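PDB 6DFL: lipopolysaccharide core heptose(I) kinase WaaP from Pseudomonas aeruginosa, which phosphorylates the first heptose of the lipopolysaccharide inner core with ATP and magnesium, and also acts as a protein-tyrosine kinase that autophosphorylates. Local coordinates for residues Trp249-Arg252 with Lys253-Leu257; Glu7-Lys10 with Arg11-Asn14; Arg31-Glu34 with Gly35-Thr38; Pro119-Leu123 with Glu124-Gln128. All blocks are in the same frame, centred on the assembly; numbering follows the deposited sequence.

Contact 1: residues Trp249-Arg252 with Lys253-Leu257; sequences WMER and KAEKL. With G9S (S-[2-({N-[(2S)-2-hydroxy-3,3-dimethyl-4-(phosphonooxy)butanoyl]-beta-alanyl}amino)ethyl] hexadecanethioate), chain C.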
loop_
_atom_site.group_PDB
_atom_site.type_symbol
_atom_site.label_atom_id
_atom_site.label_comp_id
_atom_site.label_asym_id
_atom_site.label_seq_id
_atom_site.Cartn_x
_atom_site.Cartn_y
_atom_site.Cartn_z
ATOM N N TRP A 249 -2.464 -18.980 5.062
ATOM C CA TRP A 249 -1.607 -19.247 3.919
ATOM C C TRP A 249 -0.542 -18.174 3.787
ATOM O O TRP A 249 0.650 -18.488 3.727
ATOM C CB TRP A 249 -2.438 -19.334 2.647
ATOM C CG TRP A 249 -1.587 -19.429 1.431
ATOM C CD1 TRP A 249 -1.034 -20.563 0.904
ATOM C CD2 TRP A 249 -1.181 -18.353 0.584
ATOM N NE1 TRP A 249 -0.316 -20.259 -0.220
ATOM C CE2 TRP A 249 -0.382 -18.909 -0.440
ATOM C CE3 TRP A 249 -1.410 -16.977 0.587
ATOM C CZ2 TRP A 249 0.185 -18.132 -1.452
ATOM C CZ3 TRP A 249 -0.839 -16.206 -0.412
ATOM C CH2 TRP A 249 -0.046 -16.786 -1.417
HETATM N N MSE A 250 -0.947 -16.901 3.784
HETATM C CA MSE A 250 0.018 -15.816 3.677
HETATM C C MSE A 250 1.044 -15.911 4.771
HETATM O O MSE A 250 2.217 -15.705 4.535
HETATM C CB MSE A 250 -0.640 -14.455 3.737
HETATM C CG MSE A 250 -1.486 -14.117 2.541
HETATM SE SE MSE A 250 -2.624 -12.559 2.830
HETATM C CE MSE A 250 -1.317 -11.202 3.220
ATOM N N GLU A 251 0.617 -16.243 5.984
ATOM C CA GLU A 251 1.601 -16.335 7.052
ATOM C C GLU A 251 2.562 -17.496 6.813
ATOM O O GLU A 251 3.724 -17.428 7.220
ATOM C CB GLU A 251 0.902 -16.464 8.404
ATOM C CG GLU A 251 1.764 -16.030 9.592
ATOM C CD GLU A 251 2.564 -14.760 9.329
ATOM O OE1 GLU A 251 3.792 -14.750 9.606
ATOM O OE2 GLU A 251 1.975 -13.773 8.840
ATOM N N ARG A 252 2.098 -18.551 6.141
ATOM C CA ARG A 252 2.931 -19.723 5.921
ATOM C C ARG A 252 3.953 -19.460 4.825
ATOM O O ARG A 252 5.140 -19.764 4.982
ATOM C CB ARG A 252 2.055 -20.917 5.567
ATOM C CG ARG A 252 1.540 -21.671 6.751
ATOM C CD ARG A 252 1.081 -23.052 6.318
ATOM N NE ARG A 252 0.298 -22.988 5.086
ATOM C CZ ARG A 252 -0.985 -22.637 5.042
ATOM N NH1 ARG A 252 -1.629 -22.324 6.162
ATOM N NH2 ARG A 252 -1.628 -22.605 3.883
ATOM N N LYS A 253 3.499 -18.895 3.705
ATOM C CA LYS A 253 4.409 -18.420 2.671
ATOM C C LYS A 253 5.416 -17.417 3.230
ATOM O O LYS A 253 6.621 -17.526 2.973
ATOM C CB LYS A 253 3.611 -17.801 1.531
ATOM C CG LYS A 253 4.391 -17.667 0.242
ATOM C CD LYS A 253 3.548 -18.151 -0.909
ATOM C CE LYS A 253 4.333 -18.164 -2.212
ATOM N NZ LYS A 253 3.491 -18.703 -3.325
ATOM N N ALA A 254 4.942 -16.440 4.011
ATOM C CA ALA A 254 5.838 -15.420 4.555
ATOM C C ALA A 254 6.906 -16.020 5.461
ATOM O O ALA A 254 8.037 -15.517 5.496
ATOM C CB ALA A 254 5.043 -14.357 5.314
ATOM N N GLU A 255 6.574 -17.082 6.202
ATOM C CA GLU A 255 7.586 -17.784 6.986
ATOM C C GLU A 255 8.698 -18.336 6.090
ATOM O O GLU A 255 9.875 -18.006 6.274
ATOM C CB GLU A 255 6.934 -18.897 7.806
ATOM C CG GLU A 255 6.441 -18.428 9.180
ATOM C CD GLU A 255 5.350 -19.329 9.793
ATOM O OE1 GLU A 255 5.350 -20.552 9.503
ATOM O OE2 GLU A 255 4.497 -18.808 10.564
ATOM N N LYS A 256 8.336 -19.174 5.103
ATOM C CA LYS A 256 9.333 -19.778 4.215
ATOM C C LYS A 256 10.156 -18.718 3.499
ATOM O O LYS A 256 11.380 -18.847 3.383
ATOM C CB LYS A 256 8.661 -20.695 3.188
ATOM C CG LYS A 256 8.173 -22.019 3.754
ATOM C CD LYS A 256 7.485 -22.855 2.686
ATOM C CE LYS A 256 5.977 -22.876 2.892
ATOM N NZ LYS A 256 5.610 -23.400 4.235
ATOM N N LEU A 257 9.502 -17.654 3.027
ATOM C CA LEU A 257 10.209 -16.574 2.348
ATOM C C LEU A 257 11.233 -15.887 3.244
ATOM O O LEU A 257 12.172 -15.267 2.731
ATOM C CB LEU A 257 9.206 -15.551 1.817
ATOM C CG LEU A 257 8.325 -16.012 0.655
ATOM C CD1 LEU A 257 7.152 -15.065 0.471
ATOM C CD2 LEU A 257 9.123 -16.091 -0.621
HETATM C C1 G9S C . -2.522 -11.784 12.773
HETATM C C2 G9S C . -1.388 -12.481 14.914
HETATM C C3 G9S C . -0.760 -13.574 15.765
HETATM C C4 G9S C . -1.672 -14.730 16.132
HETATM C C5 G9S C . -4.217 -15.162 15.631
HETATM C C6 G9S C . -5.236 -13.885 17.729
HETATM C C7 G9S C . -5.692 -14.235 19.125
HETATM C C8 G9S C . -4.186 -12.810 17.807
HETATM C C10 G9S C . -1.874 -12.044 9.343
HETATM C C11 G9S C . -1.418 -12.691 8.066
HETATM C C12 G9S C . -0.910 -11.735 7.012
HETATM C C13 G9S C . -0.809 -10.282 7.440
HETATM C C14 G9S C . -1.712 -9.290 6.693
HETATM C C15 G9S C . -1.068 -8.462 5.592
HETATM C C16 G9S C . -0.206 -7.291 6.003
HETATM N N2 G9S C . -1.921 -12.801 13.598
HETATM C C19 G9S C . -1.578 -10.961 11.932
HETATM C C20 G9S C . -6.430 -13.389 16.971
HETATM C C21 G9S C . -0.072 -6.121 5.033
HETATM C C22 G9S C . 1.193 -5.290 5.226
HETATM C C23 G9S C . 1.641 -4.388 4.113
HETATM C C24 G9S C . 1.731 -2.915 4.452
HETATM C C25 G9S C . 2.395 -1.953 3.475
HETATM C C26 G9S C . 2.931 -0.630 4.031
HETATM C C27 G9S C . 4.368 -0.614 4.520
HETATM C C28 G9S C . 4.947 0.737 4.815
HETATM C C29 G9S C . 6.124 1.182 4.007
HETATM C C30 G9S C . -4.676 -15.200 17.095
HETATM N N3 G9S C . -2.821 -14.954 15.218
HETATM O O2 G9S C . -1.457 -11.335 15.344
HETATM O O3 G9S C . -3.056 -11.808 9.563
HETATM O O4 G9S C . -5.056 -15.328 14.750
HETATM O O5 G9S C . -3.702 -15.794 17.874
HETATM O O6 G9S C . -6.172 -15.530 19.307
HETATM O O8 G9S C . -7.334 -17.286 20.702
HETATM O O9 G9S C . -8.676 -15.392 19.746
HETATM P P1 G9S C . -7.340 -15.821 20.317
HETATM S S1 G9S C . -0.703 -11.869 10.666
#

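Contact 2: residues Glu7-Lys10 with Arg11-Asn14; sequences EPFK and RLWN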
loop_
_atom_site.group_PDB
_atom_site.type_symbol
_atom_site.label_atom_id
_atom_site.label_comp_id
_atom_site.label_asym_id
_atom_site.label_seq_id
_atom_site.Cartn_x
_atom_site.Cartn_y
_atom_site.Cartn_z
ATOM N N GLU A 7 -1.461 17.248 -23.477
ATOM C CA GLU A 7 -0.263 18.065 -23.577
ATOM C C GLU A 7 0.895 17.425 -22.809
ATOM O O GLU A 7 0.683 16.793 -21.770
ATOM C CB GLU A 7 -0.533 19.474 -23.051
ATOM C CG GLU A 7 -1.434 20.312 -23.966
ATOM C CD GLU A 7 -0.899 20.440 -25.385
ATOM O OE1 GLU A 7 0.318 20.687 -25.550
ATOM O OE2 GLU A 7 -1.699 20.294 -26.334
ATOM N N PRO A 8 2.145 17.603 -23.288
ATOM C CA PRO A 8 2.528 18.474 -24.408
ATOM C C PRO A 8 2.492 17.820 -25.789
ATOM O O PRO A 8 2.676 18.511 -26.790
ATOM C CB PRO A 8 3.962 18.871 -24.050
ATOM C CG PRO A 8 4.494 17.674 -23.344
ATOM C CD PRO A 8 3.328 17.045 -22.607
ATOM N N PHE A 9 2.236 16.517 -25.845
ATOM C CA PHE A 9 2.342 15.770 -27.091
ATOM C C PHE A 9 1.168 15.974 -28.041
ATOM O O PHE A 9 1.235 15.501 -29.182
ATOM C CB PHE A 9 2.503 14.289 -26.772
ATOM C CG PHE A 9 3.613 14.015 -25.812
ATOM C CD1 PHE A 9 4.914 13.817 -26.273
ATOM C CD2 PHE A 9 3.374 13.991 -24.446
ATOM C CE1 PHE A 9 5.945 13.576 -25.395
ATOM C CE2 PHE A 9 4.410 13.752 -23.561
ATOM C CZ PHE A 9 5.697 13.547 -24.038
ATOM N N LYS A 10 0.100 16.652 -27.608
ATOM C CA LYS A 10 -1.015 16.936 -28.508
ATOM C C LYS A 10 -0.579 17.869 -29.632
ATOM O O LYS A 10 -0.784 17.576 -30.817
ATOM C CB LYS A 10 -2.181 17.543 -27.725
ATOM C CG LYS A 10 -3.564 17.332 -28.334
ATOM C CD LYS A 10 -4.654 17.842 -27.372
ATOM C CE LYS A 10 -6.007 17.175 -27.603
ATOM N NZ LYS A 10 -6.625 17.568 -28.897
ATOM N N ARG A 11 0.033 19.006 -29.275
ATOM C CA ARG A 11 0.618 19.874 -30.291
ATOM C C ARG A 11 1.856 19.230 -30.906
ATOM O O ARG A 11 1.978 19.157 -32.135
ATOM C CB ARG A 11 0.948 21.249 -29.699
ATOM C CG ARG A 11 1.921 21.242 -28.527
ATOM C CD ARG A 11 2.507 22.626 -28.268
ATOM N NE ARG A 11 3.875 22.547 -27.756
ATOM C CZ ARG A 11 4.187 22.456 -26.467
ATOM N NH1 ARG A 11 3.219 22.436 -25.555
ATOM N NH2 ARG A 11 5.464 22.385 -26.091
ATOM N N LEU A 12 2.765 18.715 -30.062
ATOM C CA LEU A 12 4.032 18.168 -30.540
ATOM C C LEU A 12 3.838 17.188 -31.683
ATOM O O LEU A 12 4.692 17.092 -32.569
ATOM C CB LEU A 12 4.788 17.479 -29.401
ATOM C CG LEU A 12 5.934 18.245 -28.730
ATOM C CD1 LEU A 12 5.406 19.468 -27.992
ATOM C CD2 LEU A 12 6.746 17.351 -27.790
ATOM N N TRP A 13 2.732 16.453 -31.687
ATOM C CA TRP A 13 2.491 15.499 -32.761
ATOM C C TRP A 13 1.239 15.876 -33.537
ATOM O O TRP A 13 0.383 15.023 -33.798
ATOM C CB TRP A 13 2.348 14.083 -32.206
ATOM C CG TRP A 13 3.445 13.682 -31.296
ATOM C CD1 TRP A 13 4.679 14.251 -31.187
ATOM C CD2 TRP A 13 3.411 12.616 -30.351
ATOM N NE1 TRP A 13 5.419 13.602 -30.231
ATOM C CE2 TRP A 13 4.661 12.593 -29.703
ATOM C CE3 TRP A 13 2.445 11.677 -29.988
ATOM C CZ2 TRP A 13 4.972 11.665 -28.724
ATOM C CZ3 TRP A 13 2.753 10.761 -29.018
ATOM C CH2 TRP A 13 4.005 10.763 -28.391
ATOM N N ASN A 14 1.119 17.153 -33.899
ATOM C CA ASN A 14 -0.098 17.635 -34.538
ATOM C C ASN A 14 -0.283 16.971 -35.895
ATOM O O ASN A 14 -1.117 16.070 -36.047
ATOM C CB ASN A 14 -0.065 19.155 -34.685
ATOM C CG ASN A 14 -1.405 19.721 -35.082
ATOM O OD1 ASN A 14 -2.446 19.265 -34.609
ATOM N ND2 ASN A 14 -1.392 20.713 -35.967
#

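Contact 3: residues Arg31-Glu34 with Gly35-Thr38; sequences RELE and GRRT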
loop_
_atom_site.group_PDB
_atom_site.type_symbol
_atom_site.label_atom_id
_atom_site.label_comp_id
_atom_site.label_asym_id
_atom_site.label_seq_id
_atom_site.Cartn_x
_atom_site.Cartn_y
_atom_site.Cartn_z
ATOM N N ARG A 31 13.943 -1.404 -20.428
ATOM C CA ARG A 31 13.632 -2.818 -20.653
ATOM C C ARG A 31 13.154 -3.101 -22.073
ATOM O O ARG A 31 12.282 -2.409 -22.602
ATOM C CB ARG A 31 12.554 -3.272 -19.663
ATOM C CG ARG A 31 12.582 -2.565 -18.313
ATOM C CD ARG A 31 11.219 -1.988 -17.950
ATOM N NE ARG A 31 11.021 -1.948 -16.501
ATOM C CZ ARG A 31 10.092 -1.219 -15.875
ATOM N NH1 ARG A 31 9.999 -1.264 -14.547
ATOM N NH2 ARG A 31 9.256 -0.436 -16.562
ATOM N N GLU A 32 13.710 -4.156 -22.678
ATOM C CA GLU A 32 13.364 -4.532 -24.048
ATOM C C GLU A 32 12.742 -5.927 -24.113
ATOM O O GLU A 32 13.184 -6.767 -24.906
ATOM C CB GLU A 32 14.603 -4.466 -24.954
ATOM C CG GLU A 32 15.064 -3.053 -25.354
ATOM C CD GLU A 32 14.612 -2.674 -26.749
ATOM O OE1 GLU A 32 14.050 -3.548 -27.443
ATOM O OE2 GLU A 32 14.813 -1.507 -27.150
ATOM N N LEU A 33 11.699 -6.167 -23.304
ATOM C CA LEU A 33 11.062 -7.482 -23.153
ATOM C C LEU A 33 10.197 -7.818 -24.369
ATOM O O LEU A 33 8.970 -7.661 -24.366
ATOM C CB LEU A 33 10.218 -7.523 -21.884
ATOM C CG LEU A 33 10.887 -7.602 -20.512
ATOM C CD1 LEU A 33 10.487 -6.398 -19.679
ATOM C CD2 LEU A 33 10.505 -8.904 -19.805
ATOM N N GLU A 34 10.865 -8.308 -25.424
ATOM C CA GLU A 34 10.226 -8.814 -26.640
ATOM C C GLU A 34 9.273 -7.790 -27.257
ATOM O O GLU A 34 8.066 -7.810 -26.984
ATOM C CB GLU A 34 9.482 -10.127 -26.342
ATOM C CG GLU A 34 9.858 -11.303 -27.255
ATOM C CD GLU A 34 9.205 -12.624 -26.840
ATOM O OE1 GLU A 34 7.959 -12.691 -26.774
ATOM O OE2 GLU A 34 9.943 -13.598 -26.577
ATOM N N GLY A 35 9.805 -6.889 -28.088
ATOM C CA GLY A 35 8.981 -5.875 -28.715
ATOM C C GLY A 35 8.675 -4.706 -27.805
ATOM O O GLY A 35 8.544 -3.571 -28.275
ATOM N N ARG A 36 8.571 -4.969 -26.500
ATOM C CA ARG A 36 8.315 -3.921 -25.522
ATOM C C ARG A 36 9.498 -2.951 -25.449
ATOM O O ARG A 36 10.557 -3.168 -26.051
ATOM C CB ARG A 36 8.016 -4.530 -24.149
ATOM C CG ARG A 36 6.743 -3.977 -23.492
ATOM C CD ARG A 36 6.126 -4.956 -22.490
ATOM N NE ARG A 36 6.614 -4.736 -21.130
ATOM C CZ ARG A 36 6.457 -5.596 -20.127
ATOM N NH1 ARG A 36 6.937 -5.306 -18.922
ATOM N NH2 ARG A 36 5.834 -6.751 -20.331
ATOM N N ARG A 37 9.297 -1.854 -24.711
ATOM C CA ARG A 37 10.298 -0.800 -24.583
ATOM C C ARG A 37 9.833 0.216 -23.551
ATOM O O ARG A 37 8.648 0.564 -23.512
ATOM C CB ARG A 37 10.550 -0.103 -25.926
ATOM C CG ARG A 37 11.827 0.722 -25.984
ATOM C CD ARG A 37 12.158 1.083 -27.428
ATOM N NE ARG A 37 11.584 2.361 -27.824
ATOM C CZ ARG A 37 12.252 3.344 -28.420
ATOM N NH1 ARG A 37 13.546 3.203 -28.725
ATOM N NH2 ARG A 37 11.615 4.469 -28.730
ATOM N N THR A 38 10.770 0.678 -22.717
ATOM C CA THR A 38 10.540 1.771 -21.784
ATOM C C THR A 38 11.690 2.757 -21.901
ATOM O O THR A 38 12.846 2.346 -21.998
ATOM C CB THR A 38 10.445 1.280 -20.340
ATOM O OG1 THR A 38 9.715 0.046 -20.299
ATOM C CG2 THR A 38 9.740 2.324 -19.478
#

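Contact 4: residues Pro119-Leu123 with Glu124-Gln128; sequences PTVDL and EVFSQ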
loop_
_atom_site.group_PDB
_atom_site.type_symbol
_atom_site.label_atom_id
_atom_site.label_comp_id
_atom_site.label_asym_id
_atom_site.label_seq_id
_atom_site.Cartn_x
_atom_site.Cartn_y
_atom_site.Cartn_z
ATOM N N PRO A 119 9.687 15.215 -6.815
ATOM C CA PRO A 119 10.555 14.236 -6.154
ATOM C C PRO A 119 9.772 13.227 -5.313
ATOM O O PRO A 119 8.841 13.598 -4.602
ATOM C CB PRO A 119 11.446 15.111 -5.271
ATOM C CG PRO A 119 10.571 16.277 -4.925
ATOM C CD PRO A 119 9.701 16.522 -6.133
ATOM N N THR A 120 10.152 11.958 -5.424
ATOM C CA THR A 120 9.512 10.865 -4.715
ATOM C C THR A 120 10.575 9.909 -4.208
ATOM O O THR A 120 11.681 9.834 -4.742
ATOM C CB THR A 120 8.543 10.085 -5.610
ATOM O OG1 THR A 120 9.264 9.545 -6.722
ATOM C CG2 THR A 120 7.435 10.981 -6.137
ATOM N N VAL A 121 10.227 9.170 -3.168
ATOM C CA VAL A 121 10.981 7.994 -2.751
ATOM C C VAL A 121 9.988 6.853 -2.588
ATOM O O VAL A 121 8.945 7.017 -1.933
ATOM C CB VAL A 121 11.760 8.230 -1.443
ATOM C CG1 VAL A 121 10.832 8.742 -0.345
ATOM C CG2 VAL A 121 12.442 6.953 -1.017
ATOM N N ASP A 122 10.281 5.718 -3.211
ATOM C CA ASP A 122 9.394 4.581 -3.077
ATOM C C ASP A 122 9.523 4.006 -1.673
ATOM O O ASP A 122 10.514 4.223 -0.969
ATOM C CB ASP A 122 9.672 3.529 -4.161
ATOM C CG ASP A 122 10.830 2.607 -3.834
ATOM O OD1 ASP A 122 10.775 1.896 -2.803
ATOM O OD2 ASP A 122 11.786 2.529 -4.655
ATOM N N LEU A 123 8.504 3.252 -1.272
ATOM C CA LEU A 123 8.335 2.922 0.135
ATOM C C LEU A 123 9.272 1.815 0.594
ATOM O O LEU A 123 9.565 1.735 1.796
ATOM C CB LEU A 123 6.871 2.543 0.404
ATOM C CG LEU A 123 5.879 3.700 0.612
ATOM C CD1 LEU A 123 4.467 3.202 1.050
ATOM C CD2 LEU A 123 6.416 4.731 1.599
ATOM N N GLU A 124 9.734 0.959 -0.322
ATOM C CA GLU A 124 10.747 -0.037 0.034
ATOM C C GLU A 124 12.056 0.634 0.423
ATOM O O GLU A 124 12.657 0.317 1.461
ATOM C CB GLU A 124 10.997 -0.993 -1.131
ATOM C CG GLU A 124 12.279 -1.801 -0.950
ATOM C CD GLU A 124 12.362 -3.000 -1.881
ATOM O OE1 GLU A 124 11.881 -2.879 -3.028
ATOM O OE2 GLU A 124 12.899 -4.060 -1.451
ATOM N N VAL A 125 12.515 1.555 -0.423
ATOM C CA VAL A 125 13.684 2.364 -0.100
ATOM C C VAL A 125 13.457 3.114 1.205
ATOM O O VAL A 125 14.289 3.085 2.118
ATOM C CB VAL A 125 13.994 3.326 -1.260
ATOM C CG1 VAL A 125 15.065 4.317 -0.860
ATOM C CG2 VAL A 125 14.419 2.532 -2.483
ATOM N N PHE A 126 12.309 3.784 1.311
ATOM C CA PHE A 126 12.006 4.560 2.509
ATOM C C PHE A 126 12.049 3.711 3.769
ATOM O O PHE A 126 12.484 4.185 4.818
ATOM C CB PHE A 126 10.647 5.219 2.385
ATOM C CG PHE A 126 10.392 6.217 3.451
ATOM C CD1 PHE A 126 10.985 7.459 3.391
ATOM C CD2 PHE A 126 9.566 5.919 4.530
ATOM C CE1 PHE A 126 10.751 8.396 4.382
ATOM C CE2 PHE A 126 9.341 6.849 5.513
ATOM C CZ PHE A 126 9.927 8.090 5.439
ATOM N N SER A 127 11.613 2.459 3.692
ATOM C CA SER A 127 11.604 1.575 4.851
ATOM C C SER A 127 12.773 0.593 4.860
ATOM O O SER A 127 12.846 -0.251 5.761
ATOM C CB SER A 127 10.282 0.808 4.916
ATOM O OG SER A 127 10.121 -0.028 3.784
ATOM N N GLN A 128 13.670 0.685 3.869
ATOM C CA GLN A 128 14.901 -0.094 3.747
ATOM C C GLN A 128 15.454 -0.618 5.066
ATOM O O GLN A 128 15.745 -1.813 5.182
ATOM C CB GLN A 128 15.975 0.760 3.079
ATOM C CG GLN A 128 16.563 0.190 1.819
ATOM C CD GLN A 128 17.442 1.206 1.116
ATOM O OE1 GLN A 128 17.432 2.394 1.474
ATOM N NE2 GLN A 128 18.214 0.755 0.120
#

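Contact 1: residues Trp249-Arg252 with Lys253-Leu257
W249 and K253, one helical turn apart, run side by side in the same direction, and the closest approach of their side chains is 3.4 Å from W249 CZ2 to K253 CD. The methylene CD makes this nearest touch, with the ammonium NZ only slightly farther from the same ring carbon: a bend at chi2 of K253 (134°) lays its chain beside the benzo part of the indole, approaching it obliquely. The backbone beneath is regular helix. K253 N donates to W249 O at 2.9 Å, and A254 N reaches M250 O at 2.9 Å. E255 N bonds to E251 O at 3.0 Å, whereas K256 N to R252 O is long, 3.3 Å, although almost straight (172°). All four carbonyls of 249-252 thus have a donor four residues on. Among the side chains, E251 and E255 cross at about a right angle, with E251 OE1 and E255 OE2 4.2 Å apart; these like charges would be expected to disfavour closer approach. E251 OE2 is satisfied elsewhere, by the hydroxyl of Y211 on helix 200-212, and the same atom lies 3.6 Å from C11 of the bound acyl thioester G9S. M250, a selenomethionine, turns to the ligand as well: its chain bends at chi3 and brings CE to 3.6 Å from G9S C15. W249, M250, K253 and A254 all touch helix 200-212. The arrangement is that of an amphipathic alpha-helix, 244-257, with regular i to i+4 bonds, that lends M250 and E251 to the acyl-ligand pocket.

Contact 2: residues Glu7-Lys10 with Arg11-Asn14
The short helix 9-12, which follows the first strand of the N-terminal sheet, closes on an aromatic pair one turn apart, F9 and W13. F9 CB sits 3.9 Å above the centroid of the six-membered ring of W13, only 4° off its normal, a CH-pi contact over the indole face. The phenyl itself is inclined to the indole by 54°, and F9 CD1 comes within 3.3 Å of W13 CZ2. The two side chains lie side by side, pointing the same way, each with CG beside its backbone N and opposite the carbonyl carbon. W13 N bonds to F9 O at 3.1 Å, and L12 N to P8 O at 3.3 Å; W13 then leaves helical geometry. P8, preceded by a cis peptide, also meets L12, whose CD1 is 4.2 Å from P8 CB. On the outer side R11 NH1 reaches E7 OE1 at 3.4 Å in a salt bridge with a weak, bent hydrogen bond, the carboxylate and guanidinium planes being 14° apart. R11 also has a long, weak ion pair with D44. F9 packs edge-to-face with Y48, while W13 rests on helix 18-24 and on F111. The buried side thus relies on apolar and CH-pi contact, while the weak, bent E7-R11 bridge at the surface probably contributes less.

Contact 3: residues Arg31-Glu34 with Gly35-Thr38
R36 and R31 lose the most surface here, and they meet the opposite arm of the turn in different ways. The side chain of R36 runs alongside L33, whose CD1 lies over one face of the guanidinium, toward its rim, 3.8 Å from R36 NH1. Nearer the backbone, R36 CB packs 3.3 Å from L33 O, and R36 N gives that oxygen a long, weak hydrogen bond of 3.5 Å. The two arms run nearly antiparallel and join through E34 and G35, both with positive phi, after an inverse gamma turn centred on L33; the loop leads into strand 37-41, an outermost strand of the five-stranded antiparallel sheet in the N-terminal lobe of this kinase fold. R31 crosses T38: a bend at chi2 (128°) carries R31 CD to 3.5 Å from T38 OG1, which lies in the plane of the R31 guanidinium, at its edge. R31 O serves two partners, a weak bond of 3.4 Å from T38 N and a CA-H...O contact of 3.2 Å from R37 CA. R36 also touches H53, L73 and H190, and its side chain lies about 8 Å from that of D163, the probable catalytic aspartate.

Contact 4: residues Pro119-Leu123 with Glu124-Gln128
V121 overlaps the first turn of helix 123-127: its CG2 lies 3.7 Å from V125 CG1, and its CG1 4.0 Å from F126 CD1, the two side chains of V121 and F126 crossing at about a right angle. Next to it D122 turns its carboxylate back onto the helix start. Its CG, set between the backbone N and the carbonyl carbon (chi1 82°), brings OD1 to the amides of the first turn. There D122 OD1 accepts from V125 N at 3.0 Å in a nearly straight bond that arrives from above the carboxylate plane, and from E124 N at 2.8 Å in a strongly bent, weak one. D122 is therefore the N-cap where strand 120-122, an edge strand of the small antiparallel sheet with 169-172, passes into the helix, and the amide dipoles it faces would be expected to favour its negative charge. D122 OD2 meanwhile rests 3.4 Å from V125 CG2. D122 O accepts from F126 N at 2.9 Å. One residue on, L123 O is gripped twice by S127, by OG at 2.7 Å and by N at 2.9 Å. The L123 side chain instead contacts V147 of helix 137-156 and the bound acyl ligand.

Overall arrangement
All four contacts are local, and none touches another. Contacts 2 and 3 belong to the N-terminal sheet lobe, their nearest atoms about 10 Å apart; contact 2 buries aromatic rings, whereas contact 3 is a turn of arginine chains and weak backbone bonds. Contacts 1 and 4 share the acyl ligand, one through M250 and E251, the other through L123, though their nearest atoms are about 12 Å apart. Contacts 1, 2 and 4 are partly buried and contact 3 lies at the surface; contact 1 is inside a helix, contact 4 at a strand-to-helix junction, where a carboxylate takes up amides. Contacts 1 and 2 sit on opposite sides of the chain's centre, 49 Å apart between centres.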